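Local coordinates for flavin reductase (Uncultured bacterium, PDB 5CHO), which is the flavin reductase component of a bacterial two-component tryptophan halogenase, probably supplying its partner enzyme with reduced FAD, at residues A[80-84]-A[85-89]; A[104-107]-A[108-112]. One frame throughout, in Å; residues are numbered along the deposited sequence.

Interactions 1 and 2 lie in series along the chain and inside one flavin reductase-like domain, built around a largely antiparallel sheet. Interaction 1 (80-84 with 85-89) spans the turn from strand 74-81 into helix 85-93, whereas interaction 2 (104-107 with 108-112) takes in the short helix 106-111 with its N-cap and the residue that follows it; strand 95-100 comes between them. Their centres are about 19 Å apart and their nearest atoms about 8 Å, with no direct touch. Both border the FAD site: 80-86 supplies backbone amides to the isoalloxazine and the pyrophosphate, and Tyr112, at the end of helix 106-111, also lines the pocket. Strand 59-63 connects them, being touched by Met86 from one contact and by Tyr112 from the other.

Interaction 1: A[80-84]-A[85-89]. With FAD (flavin-adenine dinucleotide), chain I.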
ATOM      1  N   VAL A  80      -5.390  -8.815   5.185  1.00 29.84           N
ATOM      2  CA  VAL A  80      -6.775  -9.192   5.431  1.00 25.96           C
ATOM      3  C   VAL A  80      -7.023  -9.475   6.908  1.00 29.12           C
ATOM      4  O   VAL A  80      -6.307 -10.249   7.544  1.00 30.97           O
ATOM      5  CB  VAL A  80      -7.174 -10.424   4.593  1.00 32.48           C
ATOM      6  CG1 VAL A  80      -8.653 -10.743   4.775  1.00 29.77           C
ATOM      7  CG2 VAL A  80      -6.853 -10.177   3.130  1.00 26.86           C
ATOM      8  N   GLU A  81      -8.047  -8.810   7.431  1.00 24.46           N
ATOM      9  CA  GLU A  81      -8.533  -8.992   8.792  1.00 30.42           C
ATOM     10  C   GLU A  81      -8.698 -10.464   9.153  1.00 29.76           C
ATOM     11  O   GLU A  81      -9.212 -11.244   8.356  1.00 26.49           O
ATOM     12  CB  GLU A  81      -9.873  -8.275   8.942  1.00 34.97           C
ATOM     13  CG  GLU A  81     -10.132  -7.652  10.288  1.00 40.65           C
ATOM     14  CD  GLU A  81     -11.569  -7.201  10.419  1.00 48.04           C
ATOM     15  OE1 GLU A  81     -12.110  -6.650   9.437  1.00 44.14           O
ATOM     16  OE2 GLU A  81     -12.163  -7.401  11.499  1.00 45.72           O
ATOM     17  N   CYS A  82      -8.252 -10.841  10.348  1.00 32.27           N
ATOM     18  CA  CYS A  82      -8.332 -12.230  10.788  1.00 36.68           C
ATOM     19  C   CYS A  82      -9.778 -12.714  10.840  1.00 38.36           C
ATOM     20  O   CYS A  82     -10.068 -13.854  10.480  1.00 40.58           O
ATOM     21  CB  CYS A  82      -7.673 -12.409  12.157  1.00 38.03           C
ATOM     22  SG  CYS A  82      -5.871 -12.669  12.078  1.00 47.44           S
ATOM     23  N   ASP A  83     -10.677 -11.845  11.291  1.00 36.40           N
ATOM     24  CA  ASP A  83     -12.087 -12.193  11.433  1.00 37.79           C
ATOM     25  C   ASP A  83     -12.882 -12.110  10.135  1.00 37.10           C
ATOM     26  O   ASP A  83     -14.072 -12.433  10.116  1.00 37.91           O
ATOM     27  CB  ASP A  83     -12.749 -11.264  12.451  1.00 47.13           C
ATOM     28  CG  ASP A  83     -12.099 -11.329  13.814  1.00 59.15           C
ATOM     29  OD1 ASP A  83     -11.448 -12.349  14.118  1.00 54.70           O
ATOM     30  OD2 ASP A  83     -12.234 -10.352  14.582  1.00 65.55           O
ATOM     31  N   ALA A  84     -12.237 -11.695   9.050  1.00 34.69           N
ATOM     32  CA  ALA A  84     -12.936 -11.565   7.779  1.00 28.24           C
ATOM     33  C   ALA A  84     -13.003 -12.902   7.063  1.00 29.61           C
ATOM     34  O   ALA A  84     -12.085 -13.713   7.156  1.00 36.69           O
ATOM     35  CB  ALA A  84     -12.255 -10.516   6.907  1.00 28.85           C
ATOM     36  N   ALA A  85     -14.096 -13.116   6.339  1.00 24.19           N
ATOM     37  CA  ALA A  85     -14.330 -14.377   5.654  1.00 29.63           C
ATOM     38  C   ALA A  85     -13.266 -14.659   4.595  1.00 32.98           C
ATOM     39  O   ALA A  85     -12.907 -15.816   4.364  1.00 34.92           O
ATOM     40  CB  ALA A  85     -15.719 -14.380   5.028  1.00 27.60           C
ATOM     41  N   MET A  86     -12.772 -13.614   3.940  1.00 28.92           N
ATOM     42  CA  MET A  86     -11.782 -13.800   2.884  1.00 31.02           C
ATOM     43  C   MET A  86     -10.483 -14.373   3.446  1.00 29.33           C
ATOM     44  O   MET A  86      -9.748 -15.055   2.739  1.00 32.15           O
ATOM     45  CB  MET A  86     -11.502 -12.484   2.150  1.00 26.45           C
ATOM     46  CG  MET A  86     -10.576 -12.651   0.953  1.00 28.60           C
ATOM     47  SD  MET A  86     -11.241 -13.781  -0.287  1.00 35.85           S
ATOM     48  CE  MET A  86     -12.374 -12.722  -1.173  1.00 27.97           C
ATOM     49  N   HIS A  87     -10.214 -14.095   4.718  1.00 26.68           N
ATOM     50  CA  HIS A  87      -9.045 -14.646   5.399  1.00 31.08           C
ATOM     51  C   HIS A  87      -9.059 -16.171   5.278  1.00 35.20           C
ATOM     52  O   HIS A  87      -8.047 -16.797   4.956  1.00 34.60           O
ATOM     53  CB  HIS A  87      -9.029 -14.206   6.866  1.00 26.24           C
ATOM     54  CG  HIS A  87      -7.750 -14.518   7.587  1.00 30.21           C
ATOM     55  ND1 HIS A  87      -7.388 -15.791   7.952  1.00 34.67           N
ATOM     56  CD2 HIS A  87      -6.756 -13.700   8.012  1.00 34.25           C
ATOM     57  CE1 HIS A  87      -6.221 -15.751   8.582  1.00 29.67           C
ATOM     58  NE2 HIS A  87      -5.821 -14.498   8.629  1.00 36.54           N
ATOM     59  N   GLY A  88     -10.219 -16.762   5.539  1.00 30.37           N
ATOM     60  CA  GLY A  88     -10.388 -18.197   5.396  1.00 32.68           C
ATOM     61  C   GLY A  88     -10.399 -18.671   3.952  1.00 33.38           C
ATOM     62  O   GLY A  88      -9.778 -19.685   3.630  1.00 44.33           O
ATOM     63  N   SER A  89     -11.101 -17.943   3.084  1.00 29.38           N
ATOM     64  CA  SER A  89     -11.180 -18.294   1.664  1.00 34.56           C
ATOM     65  C   SER A  89      -9.806 -18.311   0.997  1.00 34.46           C
ATOM     66  O   SER A  89      -9.511 -19.178   0.170  1.00 39.20           O
ATOM     67  CB  SER A  89     -12.103 -17.327   0.912  1.00 30.99           C
ATOM     68  OG  SER A  89     -13.332 -17.138   1.588  1.00 30.22           O
TER
HETATM   69  PA  FAD I 201     -16.504 -10.232   6.497  1.00 31.01           P
HETATM   70  O1A FAD I 201     -17.047 -11.617   6.709  1.00 34.63           O
HETATM   71  O2A FAD I 201     -17.496  -9.385   5.801  1.00 27.38           O
HETATM   72  O5B FAD I 201     -16.163  -9.550   7.924  1.00 30.03           O
HETATM   73  C5B FAD I 201     -15.724  -8.186   7.935  1.00 33.66           C
HETATM   74  C4B FAD I 201     -15.771  -7.611   9.398  1.00 41.00           C
HETATM   75  O4B FAD I 201     -16.998  -7.469   9.763  1.00 40.43           O
HETATM   76  C3B FAD I 201     -15.139  -8.602  10.368  1.00 42.83           C
HETATM   77  O3B FAD I 201     -14.375  -7.945  11.321  1.00 42.68           O
HETATM   78  C2B FAD I 201     -16.315  -9.317  11.030  1.00 41.54           C
HETATM   79  O2B FAD I 201     -16.021  -9.572  12.507  1.00 50.30           O
HETATM   80  C1B FAD I 201     -17.313  -8.511  10.943  1.00 40.09           C
HETATM   81  N9A FAD I 201     -18.490  -9.233  10.623  1.00 43.22           N
HETATM   82  C8A FAD I 201     -19.061  -9.378   9.403  1.00 41.41           C
HETATM   83  N7A FAD I 201     -20.168 -10.149   9.551  1.00 41.25           N
HETATM   84  C5A FAD I 201     -20.275 -10.481  10.862  1.00 53.77           C
HETATM   85  C6A FAD I 201     -21.197 -11.246  11.559  1.00 58.51           C
HETATM   86  N6A FAD I 201     -22.401 -11.970  11.176  1.00 47.77           N
HETATM   87  N1A FAD I 201     -21.062 -11.416  12.895  1.00 52.62           N
HETATM   88  C2A FAD I 201     -20.014 -10.841  13.564  1.00 54.39           C
HETATM   89  N3A FAD I 201     -19.095 -10.090  12.877  1.00 55.34           N
HETATM   90  C4A FAD I 201     -19.233  -9.913  11.526  1.00 48.90           C
HETATM   91  N1  FAD I 201     -10.534  -5.087   4.839  1.00 27.54           N
HETATM   92  C2  FAD I 201      -9.307  -5.861   5.027  1.00 26.17           C
HETATM   93  O2  FAD I 201      -9.313  -6.870   5.741  1.00 28.34           O
HETATM   94  N3  FAD I 201      -8.071  -5.437   4.379  1.00 29.05           N
HETATM   95  C4  FAD I 201      -8.068  -4.268   3.561  1.00 28.74           C
HETATM   96  O4  FAD I 201      -7.092  -3.940   3.050  1.00 27.36           O
HETATM   97  C4X FAD I 201      -9.331  -3.484   3.378  1.00 27.23           C
HETATM   98  N5  FAD I 201      -9.353  -2.307   2.564  1.00 23.93           N
HETATM   99  C5X FAD I 201     -10.609  -1.540   2.377  1.00 24.35           C
HETATM  100  C6  FAD I 201     -10.630  -0.368   1.563  1.00 24.89           C
HETATM  101  C7  FAD I 201     -11.820   0.354   1.398  1.00 27.08           C
HETATM  102  C7M FAD I 201     -11.482   1.553   0.461  1.00 19.88           C
HETATM  103  C8  FAD I 201     -12.981  -0.091   2.033  1.00 24.51           C
HETATM  104  C8M FAD I 201     -14.240   0.801   1.766  1.00 21.15           C
HETATM  105  C9  FAD I 201     -12.955  -1.243   2.830  1.00 26.81           C
HETATM  106  C9A FAD I 201     -11.770  -1.971   3.010  1.00 23.30           C
HETATM  107  N10 FAD I 201     -11.763  -3.170   3.844  1.00 25.96           N
HETATM  108  C10 FAD I 201     -10.533  -3.917   4.021  1.00 24.24           C
HETATM  109  C1' FAD I 201     -12.998  -3.646   4.534  1.00 23.82           C
HETATM  110  C2' FAD I 201     -13.533  -4.924   3.856  1.00 22.46           C
HETATM  111  O2' FAD I 201     -13.744  -4.669   2.501  1.00 23.40           O
HETATM  112  C3' FAD I 201     -14.830  -5.305   4.529  1.00 22.29           C
HETATM  113  O3' FAD I 201     -14.577  -5.634   5.860  1.00 22.37           O
HETATM  114  C4' FAD I 201     -15.473  -6.503   3.824  1.00 25.43           C
HETATM  115  O4' FAD I 201     -16.760  -6.650   4.270  1.00 28.03           O
HETATM  116  C5' FAD I 201     -14.680  -7.788   4.143  1.00 25.24           C
HETATM  117  O5' FAD I 201     -15.288  -8.897   3.493  1.00 29.13           O
HETATM  118  P   FAD I 201     -15.074 -10.383   4.098  1.00 22.57           P
HETATM  119  O1P FAD I 201     -16.171 -11.285   3.597  1.00 32.30           O
HETATM  120  O2P FAD I 201     -13.700 -10.925   3.687  1.00 31.44           O
HETATM  121  O3P FAD I 201     -15.152 -10.286   5.664  1.00 25.89           O
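Ala85 N, just beyond the peptide carbonyl of Ala84, is shared by two oxygens of the FAD pyrophosphate: it donates to the bridging O3P at 3.1 Å and, weakly, to O1A at 3.3 Å. The next amide, Met86 N, donates to FAD O2P at 2.9 Å, and these bonds place the phosphates at the amino-terminal turn of helix 85-93, whose dipole would be expected to favour their negative charge. At the other end of the stretch, Glu81 N reaches FAD O2 of the isoalloxazine over 2.9 Å, an almost straight bond (177°). This strand-turn-helix element thus holds FAD at two places, the isoalloxazine and the pyrophosphate, in keeping with the flavin reductase-like fold. A type I beta turn from Glu81 to Ala84 makes the bend, closed by Ala84 N to Glu81 O at 3.1 Å. His87 N then gives Ala84 O a weak bond of 3.1 Å. With CG anti to the backbone N (chi1 -170°), the His87 ring packs against the turn: Val80 O sits in its plane at the edge, 3.5 Å from CD2, Cys82 O lies over one face, and Cys82 SG approaches NE2 obliquely at 3.9 Å. NE2 is hydrogen-bonded to Ser161 OG, and Phe163 meets the ring edge-to-face. Replacing His87 by alanine would probably leave Ser161 OG without this mate and open a gap between the turn and Phe163.

Interaction 2: A[104-107]-A[108-112]; sequences DQQH and VALLY
His107 folds back against Val108, its sequence neighbour in helix 106-111. From CB, 3.3 Å from Val108 N, the side chain leaves with CG between the backbone N and the carbonyl carbon (chi1 62°), a crowded rotamer that draws the ring over the backbone. CG is accordingly 3.2 Å from Val108 N, which lies over one ring face. Farther out the same valine presents a methyl: its CG2 stands 4.0 Å from the ring centroid, 17° off the normal, in a CH-pi contact, offset toward the rim where NE2 comes within 3.8 Å. At the ring's edge, near ND1, Asp104 O lies in plane. That methyl also meets CB of Gln105, the N-cap residue, at 4.1 Å, and is thus flanked by both side chains. Beneath these contacts runs the helix backbone: Gln105 O takes Ala109 N at 3.2 Å, along with a weaker bond from Val108 N, and Gln106 O takes Leu110 N at 2.9 Å. Gln105 OE1 bonds Ala102 N, tying the start of the helix to the preceding loop. At the other end, Leu111 CG rests over the centre of the Tyr112 ring, a member of the FAD pocket. The helix lies with Ala109 against Leu179 of strand 178-182 and Phe186 of strand 185-189, while Tyr112 packs on Ala60 and Thr62 of strand 59-63.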
ATOM      1  N   ASP A 104     -15.192   5.113 -11.838  1.00 31.42           N
ATOM      2  CA  ASP A 104     -16.623   4.855 -12.003  1.00 34.63           C
ATOM      3  C   ASP A 104     -17.033   3.490 -11.446  1.00 35.66           C
ATOM      4  O   ASP A 104     -18.094   2.966 -11.786  1.00 38.79           O
ATOM      5  CB  ASP A 104     -17.027   4.958 -13.479  1.00 33.06           C
ATOM      6  CG  ASP A 104     -16.291   3.970 -14.368  1.00 42.15           C
ATOM      7  OD1 ASP A 104     -15.571   3.096 -13.845  1.00 42.12           O
ATOM      8  OD2 ASP A 104     -16.447   4.059 -15.605  1.00 45.61           O
ATOM      9  N   GLN A 105     -16.194   2.930 -10.579  1.00 31.95           N
ATOM     10  CA  GLN A 105     -16.465   1.638  -9.955  1.00 31.09           C
ATOM     11  C   GLN A 105     -16.484   1.786  -8.443  1.00 28.23           C
ATOM     12  O   GLN A 105     -16.270   0.822  -7.708  1.00 27.30           O
ATOM     13  CB  GLN A 105     -15.416   0.612 -10.367  1.00 29.83           C
ATOM     14  CG  GLN A 105     -15.422   0.283 -11.838  1.00 28.66           C
ATOM     15  CD  GLN A 105     -14.361  -0.731 -12.203  1.00 33.36           C
ATOM     16  OE1 GLN A 105     -13.189  -0.567 -11.867  1.00 36.64           O
ATOM     17  NE2 GLN A 105     -14.770  -1.803 -12.863  1.00 27.28           N
ATOM     18  N   GLN A 106     -16.739   3.007  -7.992  1.00 29.85           N
ATOM     19  CA  GLN A 106     -16.927   3.291  -6.579  1.00 26.56           C
ATOM     20  C   GLN A 106     -17.992   2.389  -5.968  1.00 27.01           C
ATOM     21  O   GLN A 106     -17.860   1.938  -4.830  1.00 27.83           O
ATOM     22  CB  GLN A 106     -17.313   4.755  -6.395  1.00 25.98           C
ATOM     23  CG  GLN A 106     -17.606   5.154  -4.967  1.00 27.38           C
ATOM     24  CD  GLN A 106     -17.772   6.655  -4.811  1.00 35.14           C
ATOM     25  OE1 GLN A 106     -17.034   7.444  -5.400  1.00 37.70           O
ATOM     26  NE2 GLN A 106     -18.756   7.054  -4.022  1.00 32.16           N
ATOM     27  N   HIS A 107     -19.049   2.134  -6.734  1.00 23.68           N
ATOM     28  CA  HIS A 107     -20.167   1.351  -6.234  1.00 32.09           C
ATOM     29  C   HIS A 107     -19.725  -0.092  -5.993  1.00 29.20           C
ATOM     30  O   HIS A 107     -20.222  -0.753  -5.085  1.00 27.67           O
ATOM     31  CB  HIS A 107     -21.357   1.411  -7.203  1.00 28.21           C
ATOM     32  CG  HIS A 107     -21.084   0.837  -8.557  1.00 32.01           C
ATOM     33  ND1 HIS A 107     -20.292   1.467  -9.493  1.00 37.21           N
ATOM     34  CD2 HIS A 107     -21.529  -0.298  -9.148  1.00 31.93           C
ATOM     35  CE1 HIS A 107     -20.242   0.735 -10.591  1.00 35.81           C
ATOM     36  NE2 HIS A 107     -20.987  -0.342 -10.408  1.00 33.70           N
ATOM     37  N   VAL A 108     -18.786  -0.573  -6.804  1.00 28.94           N
ATOM     38  CA  VAL A 108     -18.195  -1.891  -6.577  1.00 30.06           C
ATOM     39  C   VAL A 108     -17.400  -1.931  -5.271  1.00 29.92           C
ATOM     40  O   VAL A 108     -17.495  -2.895  -4.510  1.00 26.12           O
ATOM     41  CB  VAL A 108     -17.260  -2.320  -7.728  1.00 25.94           C
ATOM     42  CG1 VAL A 108     -16.722  -3.724  -7.475  1.00 28.91           C
ATOM     43  CG2 VAL A 108     -17.978  -2.250  -9.069  1.00 26.14           C
ATOM     44  N   ALA A 109     -16.608  -0.889  -5.024  1.00 22.71           N
ATOM     45  CA  ALA A 109     -15.810  -0.813  -3.807  1.00 21.96           C
ATOM     46  C   ALA A 109     -16.718  -0.825  -2.590  1.00 23.70           C
ATOM     47  O   ALA A 109     -16.451  -1.525  -1.612  1.00 24.64           O
ATOM     48  CB  ALA A 109     -14.938   0.439  -3.804  1.00 24.19           C
ATOM     49  N   LEU A 110     -17.790  -0.044  -2.652  1.00 23.79           N
ATOM     50  CA  LEU A 110     -18.726   0.045  -1.537  1.00 25.50           C
ATOM     51  C   LEU A 110     -19.412  -1.287  -1.281  1.00 23.33           C
ATOM     52  O   LEU A 110     -19.443  -1.760  -0.148  1.00 25.10           O
ATOM     53  CB  LEU A 110     -19.783   1.120  -1.795  1.00 24.01           C
ATOM     54  CG  LEU A 110     -19.285   2.557  -1.645  1.00 25.39           C
ATOM     55  CD1 LEU A 110     -20.323   3.560  -2.148  1.00 26.10           C
ATOM     56  CD2 LEU A 110     -18.885   2.835  -0.204  1.00 21.91           C
ATOM     57  N   LEU A 111     -19.953  -1.888  -2.340  1.00 23.19           N
ATOM     58  CA  LEU A 111     -20.662  -3.157  -2.223  1.00 23.17           C
ATOM     59  C   LEU A 111     -19.833  -4.229  -1.534  1.00 28.08           C
ATOM     60  O   LEU A 111     -20.306  -4.851  -0.585  1.00 28.18           O
ATOM     61  CB  LEU A 111     -21.099  -3.659  -3.604  1.00 25.99           C
ATOM     62  CG  LEU A 111     -21.763  -5.046  -3.620  1.00 32.79           C
ATOM     63  CD1 LEU A 111     -22.962  -5.105  -2.674  1.00 21.43           C
ATOM     64  CD2 LEU A 111     -22.161  -5.451  -5.031  1.00 27.16           C
ATOM     65  N   TYR A 112     -18.603  -4.445  -1.990  1.00 24.82           N
ATOM     66  CA  TYR A 112     -17.808  -5.548  -1.466  1.00 23.41           C
ATOM     67  C   TYR A 112     -17.015  -5.157  -0.233  1.00 21.90           C
ATOM     68  O   TYR A 112     -16.190  -5.928   0.250  1.00 22.00           O
ATOM     69  CB  TYR A 112     -16.905  -6.109  -2.561  1.00 25.16           C
ATOM     70  CG  TYR A 112     -17.747  -6.779  -3.617  1.00 25.75           C
ATOM     71  CD1 TYR A 112     -18.341  -8.003  -3.359  1.00 26.12           C
ATOM     72  CD2 TYR A 112     -17.969  -6.192  -4.852  1.00 26.73           C
ATOM     73  CE1 TYR A 112     -19.133  -8.621  -4.289  1.00 24.23           C
ATOM     74  CE2 TYR A 112     -18.761  -6.817  -5.800  1.00 27.63           C
ATOM     75  CZ  TYR A 112     -19.338  -8.034  -5.510  1.00 28.28           C
ATOM     76  OH  TYR A 112     -20.133  -8.672  -6.438  1.00 32.94           O
TER